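Malonyl CoA-ACP transacylase (PDB 3K89) probably transfers the malonyl group from malonyl-CoA to the holo acyl carrier protein, supplying the malonyl-ACP used in fatty acid synthesis. Local coordinates at residues E3-F8 and I271-E276; L21-E26 and A300-Y305; P29-T34 and G72-R77; Q121-A126 and V198-H203; G154-V159 and G172-A177. All coordinates share one frame; numbering follows the deposited sequence.

Contact 1: residues E3-F8 and I271-E276; sequences ESTLAF and ITRIAE
The methyl group of A275 lies over one face of the F8 ring, offset toward its rim, with CB 3.8 Å from the ring centroid and 21° off the ring normal. Alanine suits this place, since its methyl can lie close over the flat ring between neighbouring strands. L6 and R273 share this face of the sheet with F8 and A275; their side chains cross at about a right angle, and CD1 of L6 comes within 4.0 Å of CB of R273. On the other face A7 packs against I271, whose CG2 sits 3.8 Å from the CB of A7. Both branches of I271 are used: CG2 stands anti to the backbone N and reaches A7, while CG1 (chi1 -59°) carries CD1 toward the carbonyl oxygens of S4 and L6. Ahead of the strand, OG1 of T272 meets CB of T5 at 3.4 Å as the two threonines slant across one another. O of T5 is gripped by two donors, the N of T272 at 2.9 Å and the N of R273 at 3.0 Å; A7 then gives its N-H to O of R273, and its own O receives A275 N at 2.9 Å. Within the turn from E3 to L6, OE2 of E3 takes both the hydroxyl and the N-H of T5, one from each face of the carboxylate plane. W76 and W79 meet the F8 ring, and L266 covers the A7 face. Adjacent parallel strands with helices on their faces are characteristic of the alpha/beta core of acyl transferase domains.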
# COMPACT_ATOMS: atom_id res chain seq x y z
N GLU A 3 -21.36 -6.59 -5.19
CA GLU A 3 -22.01 -5.72 -4.22
C GLU A 3 -21.58 -4.28 -4.45
O GLU A 3 -20.42 -3.93 -4.23
CB GLU A 3 -21.71 -6.16 -2.79
CG GLU A 3 -22.30 -5.25 -1.70
CD GLU A 3 -23.78 -4.96 -1.92
OE1 GLU A 3 -24.56 -5.92 -2.09
OE2 GLU A 3 -24.15 -3.77 -1.93
N SER A 4 -22.53 -3.44 -4.88
CA SER A 4 -22.25 -2.07 -5.31
C SER A 4 -21.78 -1.13 -4.19
O SER A 4 -21.18 -0.09 -4.47
CB SER A 4 -23.45 -1.46 -6.05
OG SER A 4 -24.50 -1.10 -5.16
N THR A 5 -22.05 -1.51 -2.93
CA THR A 5 -21.64 -0.68 -1.79
C THR A 5 -20.33 -1.10 -1.14
O THR A 5 -19.89 -0.46 -0.19
CB THR A 5 -22.73 -0.61 -0.68
OG1 THR A 5 -22.92 -1.90 -0.09
CG2 THR A 5 -24.06 -0.09 -1.26
N LEU A 6 -19.71 -2.17 -1.64
CA LEU A 6 -18.52 -2.74 -0.99
C LEU A 6 -17.23 -2.49 -1.78
O LEU A 6 -17.19 -2.72 -2.96
CB LEU A 6 -18.71 -4.25 -0.78
CG LEU A 6 -17.57 -5.10 -0.20
CD1 LEU A 6 -17.28 -4.79 1.26
CD2 LEU A 6 -17.92 -6.56 -0.35
N ALA A 7 -16.18 -2.02 -1.11
CA ALA A 7 -14.85 -1.98 -1.73
C ALA A 7 -13.87 -2.78 -0.87
O ALA A 7 -14.09 -2.97 0.33
CB ALA A 7 -14.35 -0.55 -1.89
N PHE A 8 -12.80 -3.26 -1.50
CA PHE A 8 -11.68 -3.88 -0.77
C PHE A 8 -10.47 -2.97 -0.96
O PHE A 8 -10.26 -2.44 -2.06
CB PHE A 8 -11.36 -5.26 -1.33
CG PHE A 8 -12.07 -6.39 -0.64
CD1 PHE A 8 -13.42 -6.28 -0.31
CD2 PHE A 8 -11.40 -7.58 -0.38
CE1 PHE A 8 -14.07 -7.34 0.32
CE2 PHE A 8 -12.04 -8.65 0.25
CZ PHE A 8 -13.38 -8.52 0.60
N ILE A 271 -19.72 3.63 -2.37
CA ILE A 271 -19.16 2.71 -1.38
C ILE A 271 -19.48 3.16 0.06
O ILE A 271 -19.26 4.32 0.41
CB ILE A 271 -17.63 2.57 -1.56
CG1 ILE A 271 -17.30 2.06 -2.98
CG2 ILE A 271 -17.03 1.67 -0.48
CD1 ILE A 271 -17.91 0.70 -3.31
N THR A 272 -20.00 2.23 0.86
CA THR A 272 -20.31 2.44 2.28
C THR A 272 -19.61 1.43 3.18
O THR A 272 -19.57 1.59 4.41
CB THR A 272 -21.84 2.33 2.55
OG1 THR A 272 -22.27 0.98 2.31
CG2 THR A 272 -22.63 3.28 1.66
N ARG A 273 -19.06 0.37 2.58
CA ARG A 273 -18.41 -0.70 3.34
C ARG A 273 -17.06 -0.98 2.71
O ARG A 273 -16.98 -1.14 1.51
CB ARG A 273 -19.24 -1.99 3.29
CG ARG A 273 -20.66 -1.90 3.84
CD ARG A 273 -21.46 -3.12 3.40
NE ARG A 273 -22.65 -3.34 4.21
CZ ARG A 273 -23.47 -4.38 4.09
NH1 ARG A 273 -23.24 -5.32 3.18
NH2 ARG A 273 -24.53 -4.49 4.89
N ILE A 274 -16.01 -1.03 3.53
CA ILE A 274 -14.66 -1.29 3.01
C ILE A 274 -13.97 -2.35 3.84
O ILE A 274 -13.84 -2.22 5.07
CB ILE A 274 -13.80 0.00 2.96
CG1 ILE A 274 -14.49 1.10 2.13
CG2 ILE A 274 -12.40 -0.30 2.38
CD1 ILE A 274 -13.75 2.43 2.08
N ALA A 275 -13.53 -3.41 3.18
CA ALA A 275 -12.73 -4.43 3.87
C ALA A 275 -11.26 -4.15 3.65
O ALA A 275 -10.84 -3.89 2.52
CB ALA A 275 -13.06 -5.80 3.35
N GLU A 276 -10.47 -4.24 4.72
CA GLU A 276 -9.02 -4.19 4.59
C GLU A 276 -8.53 -5.63 4.41
O GLU A 276 -8.53 -6.44 5.35
CB GLU A 276 -8.39 -3.51 5.82
CG GLU A 276 -6.86 -3.36 5.68
CD GLU A 276 -6.25 -2.37 6.67
OE1 GLU A 276 -6.95 -1.96 7.61
OE2 GLU A 276 -5.09 -1.97 6.47

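Contact 2: residues L21-E26 and A300-Y305; sequences LAELSE and ATPADY
The backbones approach most closely where L24 faces P302, with CA atoms 5.6 Å apart, and two waters bridge L21 N and L24 N to the carbonyl oxygen of A300. A300 O accepts from both, 3.0 Å from the water that takes the N-H of L21 and 2.8 Å from the one that takes that of L24. The side chains pack round the same carbonyl. CD1 of L24 rests 3.5 Å from A300 O, and its other branch, CD2, touches CA of P302 and CB of Y305. CD2 of L21 adds a second methyl beside A300 O. E23 crosses the proline ring at about a right angle, its CB 3.6 Å from CD of P302. Proline suits the first turn of a helix, where its missing N-H costs no helical bond and its ring offers a rigid apolar surface. T301 is the N-cap: its OG1 donates to OD2 of D304, 2.9 Å away, and receives a weak bond from D304 N. Helix 22-27 is thereby laid beside the start of the C-terminal helix 302-311, while helix 30-42 meets L24 through I31 and helix 61-81 meets L24 and Y305 through L78.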
# COMPACT_ATOMS: atom_id res chain seq x y z
N LEU A 21 -1.01 -13.31 9.55
CA LEU A 21 -1.88 -14.35 8.98
C LEU A 21 -1.69 -15.76 9.56
O LEU A 21 -2.28 -16.73 9.07
CB LEU A 21 -1.79 -14.39 7.45
CG LEU A 21 -2.11 -13.10 6.66
CD1 LEU A 21 -2.26 -13.47 5.19
CD2 LEU A 21 -3.33 -12.35 7.15
N ALA A 22 -0.91 -15.88 10.64
CA ALA A 22 -0.63 -17.20 11.20
C ALA A 22 -1.93 -17.91 11.58
O ALA A 22 -2.11 -19.11 11.29
CB ALA A 22 0.30 -17.10 12.41
N GLU A 23 -2.85 -17.17 12.22
CA GLU A 23 -4.03 -17.79 12.79
C GLU A 23 -5.03 -18.16 11.72
O GLU A 23 -5.66 -19.23 11.80
CB GLU A 23 -4.64 -16.90 13.87
CG GLU A 23 -3.71 -16.81 15.09
CD GLU A 23 -4.03 -15.63 15.98
OE1 GLU A 23 -4.27 -14.50 15.47
OE2 GLU A 23 -4.00 -15.84 17.22
N LEU A 24 -5.17 -17.30 10.71
CA LEU A 24 -5.99 -17.67 9.56
C LEU A 24 -5.44 -18.87 8.82
O LEU A 24 -6.20 -19.71 8.35
CB LEU A 24 -6.16 -16.49 8.61
CG LEU A 24 -7.23 -15.48 9.03
CD1 LEU A 24 -7.10 -14.23 8.16
CD2 LEU A 24 -8.64 -16.08 9.00
N SER A 25 -4.11 -18.95 8.68
CA SER A 25 -3.47 -20.06 7.98
C SER A 25 -3.78 -21.40 8.65
O SER A 25 -4.00 -22.40 7.97
CB SER A 25 -1.96 -19.84 7.91
OG SER A 25 -1.29 -20.92 7.27
N GLU A 26 -3.81 -21.41 9.98
CA GLU A 26 -4.15 -22.63 10.71
C GLU A 26 -5.53 -23.18 10.34
O GLU A 26 -5.77 -24.39 10.36
CB GLU A 26 -4.08 -22.36 12.21
CG GLU A 26 -2.67 -22.25 12.71
CD GLU A 26 -2.59 -22.17 14.22
OE1 GLU A 26 -3.65 -22.18 14.89
OE2 GLU A 26 -1.45 -22.09 14.73
N ALA A 300 -7.67 -9.31 8.81
CA ALA A 300 -6.35 -9.92 9.10
C ALA A 300 -6.35 -11.12 10.05
O ALA A 300 -5.36 -11.85 10.11
CB ALA A 300 -5.37 -8.84 9.62
N THR A 301 -7.43 -11.32 10.81
CA THR A 301 -7.43 -12.28 11.92
C THR A 301 -8.73 -13.07 11.89
O THR A 301 -9.73 -12.58 11.35
CB THR A 301 -7.38 -11.55 13.27
OG1 THR A 301 -8.58 -10.78 13.41
CG2 THR A 301 -6.18 -10.62 13.39
N PRO A 302 -8.75 -14.27 12.51
CA PRO A 302 -9.98 -15.08 12.50
C PRO A 302 -11.23 -14.33 12.97
O PRO A 302 -12.27 -14.39 12.31
CB PRO A 302 -9.63 -16.24 13.43
CG PRO A 302 -8.16 -16.42 13.20
CD PRO A 302 -7.62 -15.01 13.09
N ALA A 303 -11.13 -13.59 14.07
CA ALA A 303 -12.33 -12.93 14.58
C ALA A 303 -12.80 -11.77 13.70
O ALA A 303 -14.01 -11.55 13.55
CB ALA A 303 -12.12 -12.46 16.03
N ASP A 304 -11.86 -11.01 13.15
CA ASP A 304 -12.25 -9.88 12.31
C ASP A 304 -12.79 -10.38 10.97
O ASP A 304 -13.78 -9.86 10.46
CB ASP A 304 -11.05 -8.95 12.09
CG ASP A 304 -10.65 -8.21 13.35
OD1 ASP A 304 -11.53 -7.82 14.14
OD2 ASP A 304 -9.42 -8.02 13.56
N TYR A 305 -12.13 -11.39 10.42
CA TYR A 305 -12.59 -12.05 9.20
C TYR A 305 -14.02 -12.59 9.36
O TYR A 305 -14.90 -12.28 8.55
CB TYR A 305 -11.61 -13.14 8.76
CG TYR A 305 -12.07 -13.85 7.53
CD1 TYR A 305 -11.76 -13.35 6.27
CD2 TYR A 305 -12.84 -14.99 7.62
CE1 TYR A 305 -12.22 -13.98 5.12
CE2 TYR A 305 -13.30 -15.64 6.48
CZ TYR A 305 -12.98 -15.13 5.24
OH TYR A 305 -13.44 -15.76 4.10
O HOH W 1 -2.53 -11.26 10.77
O HOH W 2 -4.54 -14.36 11.01

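Contact 3: residues P29-T34 and G72-R77; sequences PQIRET and GVAVWR
V73 meets T34 by methyls, its CG1 4.1 Å from CG2 of T34. A74 follows at the closest point of the two backbones, where its CA comes 5.2 Å from that of I31. A small residue suits this place: the A74 methyl fits between CG2 of I31 and CG2 of T34, each 3.9 Å from its CB, and lets the two backbones come close. The side chain of Q30, bent at chi2, lays its amide against the A74 carbonyl and CB of R77. R77 closes the contact one turn on. Its chain runs extended from CG to NE, slanting across T34, so that the flat guanidinium brings NH1 to 3.4 Å from OG1 of T34, which lies at its edge. A water 2.8 Å from OG1 of T34 also accepts a weak bond from NH1 of R77, and the same nitrogen forms a salt bridge with E37. L109, at the start of helix 109-126, touches T34, V73 and R77 alike. The short segments 30-34 and 72-77, of helices 30-42 and 61-81, cross at 141°, their axes 8.8 Å apart, a close helix-helix packing within the helical layer of the acyl transferase domain.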
# COMPACT_ATOMS: atom_id res chain seq x y z
N PRO A 29 -5.94 -24.00 4.57
CA PRO A 29 -4.75 -24.43 3.82
C PRO A 29 -4.46 -23.56 2.59
O PRO A 29 -3.30 -23.47 2.19
CB PRO A 29 -5.11 -25.88 3.41
CG PRO A 29 -6.14 -26.31 4.43
CD PRO A 29 -6.94 -25.07 4.73
N GLN A 30 -5.49 -22.94 2.01
CA GLN A 30 -5.27 -22.07 0.84
C GLN A 30 -4.21 -20.98 1.13
O GLN A 30 -3.47 -20.61 0.24
CB GLN A 30 -6.60 -21.46 0.32
CG GLN A 30 -6.44 -20.31 -0.73
CD GLN A 30 -6.37 -18.91 -0.08
OE1 GLN A 30 -7.30 -18.49 0.61
NE2 GLN A 30 -5.28 -18.21 -0.30
N ILE A 31 -4.12 -20.49 2.36
CA ILE A 31 -3.20 -19.39 2.66
C ILE A 31 -1.73 -19.70 2.34
O ILE A 31 -1.09 -18.99 1.56
CB ILE A 31 -3.38 -18.83 4.09
CG1 ILE A 31 -4.81 -18.25 4.20
CG2 ILE A 31 -2.32 -17.75 4.37
CD1 ILE A 31 -5.13 -17.67 5.52
N ARG A 32 -1.20 -20.78 2.89
CA ARG A 32 0.19 -21.14 2.60
C ARG A 32 0.39 -21.55 1.14
O ARG A 32 1.49 -21.38 0.59
CB ARG A 32 0.66 -22.25 3.54
CG ARG A 32 1.00 -21.72 4.92
CD ARG A 32 1.23 -22.83 5.91
NE ARG A 32 2.54 -23.44 5.71
CZ ARG A 32 3.07 -24.35 6.53
NH1 ARG A 32 2.39 -24.76 7.59
NH2 ARG A 32 4.27 -24.85 6.28
N GLU A 33 -0.65 -22.07 0.50
CA GLU A 33 -0.59 -22.40 -0.92
C GLU A 33 -0.39 -21.12 -1.76
O GLU A 33 0.41 -21.10 -2.70
CB GLU A 33 -1.83 -23.16 -1.37
CG GLU A 33 -1.90 -24.56 -0.79
CD GLU A 33 -3.25 -25.23 -1.02
OE1 GLU A 33 -4.16 -24.60 -1.62
OE2 GLU A 33 -3.40 -26.39 -0.58
N THR A 34 -1.13 -20.06 -1.39
CA THR A 34 -0.99 -18.77 -2.05
C THR A 34 0.40 -18.18 -1.85
O THR A 34 0.99 -17.66 -2.80
CB THR A 34 -2.09 -17.81 -1.56
OG1 THR A 34 -3.34 -18.38 -1.97
CG2 THR A 34 -1.96 -16.43 -2.17
N GLY A 72 -2.10 -10.15 1.04
CA GLY A 72 -3.38 -9.58 0.60
C GLY A 72 -4.12 -10.50 -0.35
O GLY A 72 -5.34 -10.66 -0.26
N VAL A 73 -3.38 -11.09 -1.30
CA VAL A 73 -3.98 -12.02 -2.22
C VAL A 73 -4.48 -13.28 -1.48
O VAL A 73 -5.54 -13.81 -1.84
CB VAL A 73 -3.04 -12.35 -3.42
CG1 VAL A 73 -3.66 -13.41 -4.33
CG2 VAL A 73 -2.79 -11.07 -4.23
N ALA A 74 -3.75 -13.73 -0.45
CA ALA A 74 -4.23 -14.90 0.33
C ALA A 74 -5.59 -14.63 0.98
O ALA A 74 -6.51 -15.46 0.90
CB ALA A 74 -3.22 -15.33 1.39
N VAL A 75 -5.75 -13.46 1.59
CA VAL A 75 -7.03 -13.12 2.22
C VAL A 75 -8.12 -12.93 1.15
O VAL A 75 -9.27 -13.33 1.34
CB VAL A 75 -6.91 -11.89 3.15
CG1 VAL A 75 -8.29 -11.60 3.82
CG2 VAL A 75 -5.82 -12.17 4.22
N TRP A 76 -7.75 -12.33 0.00
CA TRP A 76 -8.67 -12.16 -1.13
C TRP A 76 -9.23 -13.51 -1.57
O TRP A 76 -10.44 -13.66 -1.76
CB TRP A 76 -7.93 -11.49 -2.30
CG TRP A 76 -8.73 -11.47 -3.59
CD1 TRP A 76 -8.52 -12.24 -4.71
CD2 TRP A 76 -9.86 -10.65 -3.86
NE1 TRP A 76 -9.45 -11.91 -5.68
CE2 TRP A 76 -10.29 -10.95 -5.18
CE3 TRP A 76 -10.55 -9.67 -3.13
CZ2 TRP A 76 -11.37 -10.31 -5.78
CZ3 TRP A 76 -11.64 -9.04 -3.73
CH2 TRP A 76 -12.04 -9.37 -5.04
N ARG A 77 -8.35 -14.48 -1.75
CA ARG A 77 -8.76 -15.81 -2.24
C ARG A 77 -9.64 -16.52 -1.22
O ARG A 77 -10.60 -17.21 -1.60
CB ARG A 77 -7.54 -16.65 -2.62
CG ARG A 77 -6.88 -16.13 -3.89
CD ARG A 77 -5.63 -16.92 -4.21
NE ARG A 77 -5.07 -16.57 -5.53
CZ ARG A 77 -4.02 -17.18 -6.07
NH1 ARG A 77 -3.39 -18.15 -5.40
NH2 ARG A 77 -3.55 -16.80 -7.25
O HOH W 3 -3.86 -20.51 -3.70

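Contact 4: residues Q121-A126 and V198-H203; sequences QFMQAA and VSVPSH
S199 OG accepts a nearly straight hydrogen bond from Q124 NE2, 3.1 Å long with an N-H...O angle of 174°, and the hydroxyl lies almost in the plane of the amide. This bond joins helix 109-126 to the loop that carries H203, the predicted catalytic histidine of the acyl transferase fold. The glutamine reaches across because its chain leaves anti to the backbone N (chi1 -168°) and then bends at chi2, turning the amide toward the loop; a long, flexible amide suits this span. V200 sits between the two helix residues that touch it and uses a different branch for each. Its CG2 lies 3.6 Å from both OE1 and NE2 of Q124, so the amide covers that methyl, while CG1 packs against CB of M123, the two side chains crossing at about a right angle. A beta-branched valine is apt here, offering a methyl to each neighbour. P201, the centre of an inverse gamma turn, then redirects the chain toward S202 and H203. The NE2 of H203 is hydrogen-bonded to the OG of S94, the predicted nucleophile, and its ND1 to the backbone oxygen of Q252, consistent with the serine-histidine pair of malonyl transferases. Unbranched and flexible, M123 bends at chi3 and brings its terminal methyl to S202, where CE stands 3.4 Å from CB, tighter than ordinary van der Waals contact.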
# COMPACT_ATOMS: atom_id res chain seq x y z
N GLN A 121 13.55 -3.58 -5.05
CA GLN A 121 14.98 -3.51 -5.39
C GLN A 121 15.36 -2.18 -6.03
O GLN A 121 16.38 -1.56 -5.66
CB GLN A 121 15.39 -4.68 -6.29
CG GLN A 121 15.45 -6.00 -5.54
CD GLN A 121 15.73 -7.22 -6.44
OE1 GLN A 121 15.68 -7.13 -7.67
NE2 GLN A 121 16.02 -8.36 -5.82
N PHE A 122 14.56 -1.73 -6.98
CA PHE A 122 14.85 -0.49 -7.68
C PHE A 122 14.78 0.67 -6.71
O PHE A 122 15.63 1.57 -6.76
CB PHE A 122 13.89 -0.22 -8.84
CG PHE A 122 13.88 -1.29 -9.92
CD1 PHE A 122 15.03 -2.02 -10.22
CD2 PHE A 122 12.72 -1.53 -10.66
CE1 PHE A 122 15.00 -3.00 -11.22
CE2 PHE A 122 12.69 -2.50 -11.66
CZ PHE A 122 13.83 -3.23 -11.95
N MET A 123 13.77 0.65 -5.84
CA MET A 123 13.58 1.71 -4.84
C MET A 123 14.76 1.78 -3.88
O MET A 123 15.26 2.87 -3.57
CB MET A 123 12.28 1.50 -4.07
CG MET A 123 11.04 1.72 -4.92
SD MET A 123 9.54 1.06 -4.15
CE MET A 123 9.11 2.39 -3.04
N GLN A 124 15.20 0.61 -3.41
CA GLN A 124 16.28 0.54 -2.44
C GLN A 124 17.59 1.05 -3.03
O GLN A 124 18.35 1.74 -2.35
CB GLN A 124 16.44 -0.88 -1.91
CG GLN A 124 17.36 -1.00 -0.70
CD GLN A 124 16.69 -0.51 0.57
OE1 GLN A 124 15.75 -1.14 1.07
NE2 GLN A 124 17.18 0.60 1.11
N ALA A 125 17.83 0.72 -4.30
CA ALA A 125 19.05 1.11 -5.00
C ALA A 125 19.09 2.60 -5.28
O ALA A 125 20.18 3.18 -5.40
CB ALA A 125 19.19 0.32 -6.29
N ALA A 126 17.91 3.21 -5.38
CA ALA A 126 17.79 4.63 -5.63
C ALA A 126 18.22 5.42 -4.40
O ALA A 126 18.70 6.55 -4.53
CB ALA A 126 16.37 4.98 -6.02
N VAL A 198 11.64 3.11 7.96
CA VAL A 198 11.96 2.88 6.54
C VAL A 198 13.17 3.67 6.04
O VAL A 198 13.34 4.85 6.36
CB VAL A 198 10.76 3.21 5.61
CG1 VAL A 198 9.69 2.15 5.72
CG2 VAL A 198 10.19 4.59 5.92
N SER A 199 14.01 3.02 5.24
CA SER A 199 15.16 3.72 4.65
C SER A 199 14.83 4.31 3.28
O SER A 199 15.62 5.08 2.73
CB SER A 199 16.39 2.81 4.57
OG SER A 199 16.15 1.65 3.79
N VAL A 200 13.66 3.98 2.76
CA VAL A 200 13.37 4.27 1.37
C VAL A 200 12.39 5.42 1.26
O VAL A 200 11.28 5.30 1.78
CB VAL A 200 12.78 3.04 0.66
CG1 VAL A 200 12.47 3.38 -0.78
CG2 VAL A 200 13.78 1.87 0.73
N PRO A 201 12.80 6.52 0.59
CA PRO A 201 11.92 7.69 0.42
C PRO A 201 11.01 7.49 -0.79
O PRO A 201 11.16 8.14 -1.84
CB PRO A 201 12.91 8.83 0.19
CG PRO A 201 14.06 8.21 -0.47
CD PRO A 201 14.14 6.78 0.04
N SER A 202 10.06 6.57 -0.64
CA SER A 202 9.07 6.34 -1.69
C SER A 202 8.21 7.57 -1.92
O SER A 202 8.03 8.41 -1.02
CB SER A 202 8.17 5.14 -1.35
OG SER A 202 7.58 5.29 -0.07
N HIS A 203 7.66 7.67 -3.13
CA HIS A 203 6.69 8.73 -3.47
C HIS A 203 7.31 10.11 -3.35
O HIS A 203 6.64 11.08 -3.01
CB HIS A 203 5.40 8.54 -2.65
CG HIS A 203 4.87 7.16 -2.76
ND1 HIS A 203 4.38 6.67 -3.95
CD2 HIS A 203 4.83 6.13 -1.87
CE1 HIS A 203 4.05 5.40 -3.79
NE2 HIS A 203 4.32 5.05 -2.55

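Contact 5: residues G154-V159 and G172-A177; sequences GSQVVV and GGDAAA
At the open end of the hairpin of strands 158-165 and 168-172 the chain passes into helix 175-187, with D174 at the N-cap position. V159 and G172 form the hydrogen-bonded pair, with V159 N to G172 O at 3.0 Å and G172 N to V159 O at 2.9 Å. Next to it V158 faces G173, a place for glycine, because any CB would run into the carbonyl oxygen of V157. The carboxylate of D174 turns back across the strand, its OD2 taking the N-H of V157 at 2.8 Å through the anti lone pair, while D174 N returns a bond to V157 O. Beside it the Q156 amide stacks on the carboxylate with the planes only 9° apart, and its OE1 is hydrogen-bonded to R180, a turn further along the helix. On the helix side the small A177 nestles against the branched V158, CB to CB 3.7 Å, and the CB of A177 lies 3.5 Å from the O of V157. Beyond the contact, V158 reaches C149 and A152 of helix 142-152 and V178 and A181 of helix 175-187; strand 132-138 pairs with G173 through A133, and the loop residues T204 and P205 cover V159.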
# COMPACT_ATOMS: atom_id res chain seq x y z
N GLY A 154 15.94 23.46 0.35
CA GLY A 154 17.22 23.95 -0.16
C GLY A 154 17.52 23.34 -1.51
O GLY A 154 16.70 23.42 -2.43
N SER A 155 18.68 22.69 -1.60
CA SER A 155 19.16 22.02 -2.81
C SER A 155 18.84 20.53 -2.79
O SER A 155 19.28 19.79 -3.68
CB SER A 155 20.66 22.20 -2.97
OG SER A 155 20.98 23.56 -3.19
N GLN A 156 18.09 20.10 -1.78
CA GLN A 156 17.75 18.69 -1.63
C GLN A 156 16.25 18.50 -1.82
O GLN A 156 15.56 19.43 -2.23
CB GLN A 156 18.23 18.17 -0.27
CG GLN A 156 19.76 18.15 -0.15
CD GLN A 156 20.21 17.74 1.24
OE1 GLN A 156 19.81 18.34 2.23
NE2 GLN A 156 21.06 16.73 1.31
N VAL A 157 15.75 17.30 -1.51
CA VAL A 157 14.35 16.98 -1.74
C VAL A 157 13.64 16.66 -0.43
O VAL A 157 14.10 15.81 0.33
CB VAL A 157 14.20 15.80 -2.74
CG1 VAL A 157 12.74 15.29 -2.78
CG2 VAL A 157 14.68 16.22 -4.14
N VAL A 158 12.56 17.37 -0.16
CA VAL A 158 11.62 16.95 0.88
C VAL A 158 10.23 17.37 0.44
O VAL A 158 9.97 18.54 0.15
CB VAL A 158 11.98 17.48 2.32
CG1 VAL A 158 12.11 19.01 2.35
CG2 VAL A 158 10.98 16.97 3.37
N VAL A 159 9.34 16.39 0.36
CA VAL A 159 8.01 16.61 -0.20
C VAL A 159 6.99 15.75 0.54
O VAL A 159 7.36 14.76 1.17
CB VAL A 159 7.96 16.21 -1.73
CG1 VAL A 159 8.81 17.14 -2.62
CG2 VAL A 159 8.32 14.73 -1.96
N GLY A 172 8.81 12.87 2.84
CA GLY A 172 9.97 12.07 2.53
C GLY A 172 10.94 12.75 1.60
O GLY A 172 10.62 13.76 0.98
N GLY A 173 12.13 12.17 1.50
CA GLY A 173 13.14 12.69 0.58
C GLY A 173 14.52 12.45 1.15
O GLY A 173 14.75 11.46 1.85
N ASP A 174 15.43 13.38 0.85
CA ASP A 174 16.77 13.34 1.46
C ASP A 174 16.67 13.44 2.98
O ASP A 174 15.91 14.24 3.52
CB ASP A 174 17.64 14.48 0.90
CG ASP A 174 17.98 14.29 -0.57
OD1 ASP A 174 18.77 13.37 -0.90
OD2 ASP A 174 17.46 15.06 -1.39
N ALA A 175 17.46 12.61 3.67
CA ALA A 175 17.40 12.55 5.12
C ALA A 175 17.59 13.94 5.75
O ALA A 175 16.84 14.31 6.65
CB ALA A 175 18.46 11.57 5.67
N ALA A 176 18.59 14.68 5.28
CA ALA A 176 18.92 15.99 5.88
C ALA A 176 17.76 16.95 5.70
O ALA A 176 17.46 17.73 6.60
CB ALA A 176 20.17 16.57 5.26
N ALA A 177 17.08 16.86 4.56
CA ALA A 177 15.95 17.74 4.28
C ALA A 177 14.71 17.40 5.09
O ALA A 177 13.98 18.30 5.52
CB ALA A 177 15.65 17.75 2.77

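How the contacts relate
From the N terminus, contact 1 closes a loop of some 260 residues, pairing strand 6-10 with strand 273-276 in the parallel sheet. Contact 2 opens at helix 22-27 inside that loop and closes only at helix 302-311, so the two cross and tie both chain ends together. Contact 3 is nested within both, joining helices 30-42 and 61-81; it touches contact 1 through F8 and W76, and contact 2 through L24 and I31. Contact 4 follows in series, linking helix 109-126 to the H203 loop. Contact 5, nested inside it, pairs the open end of the hairpin in the mixed sheet and touches it where P201 packs on G173.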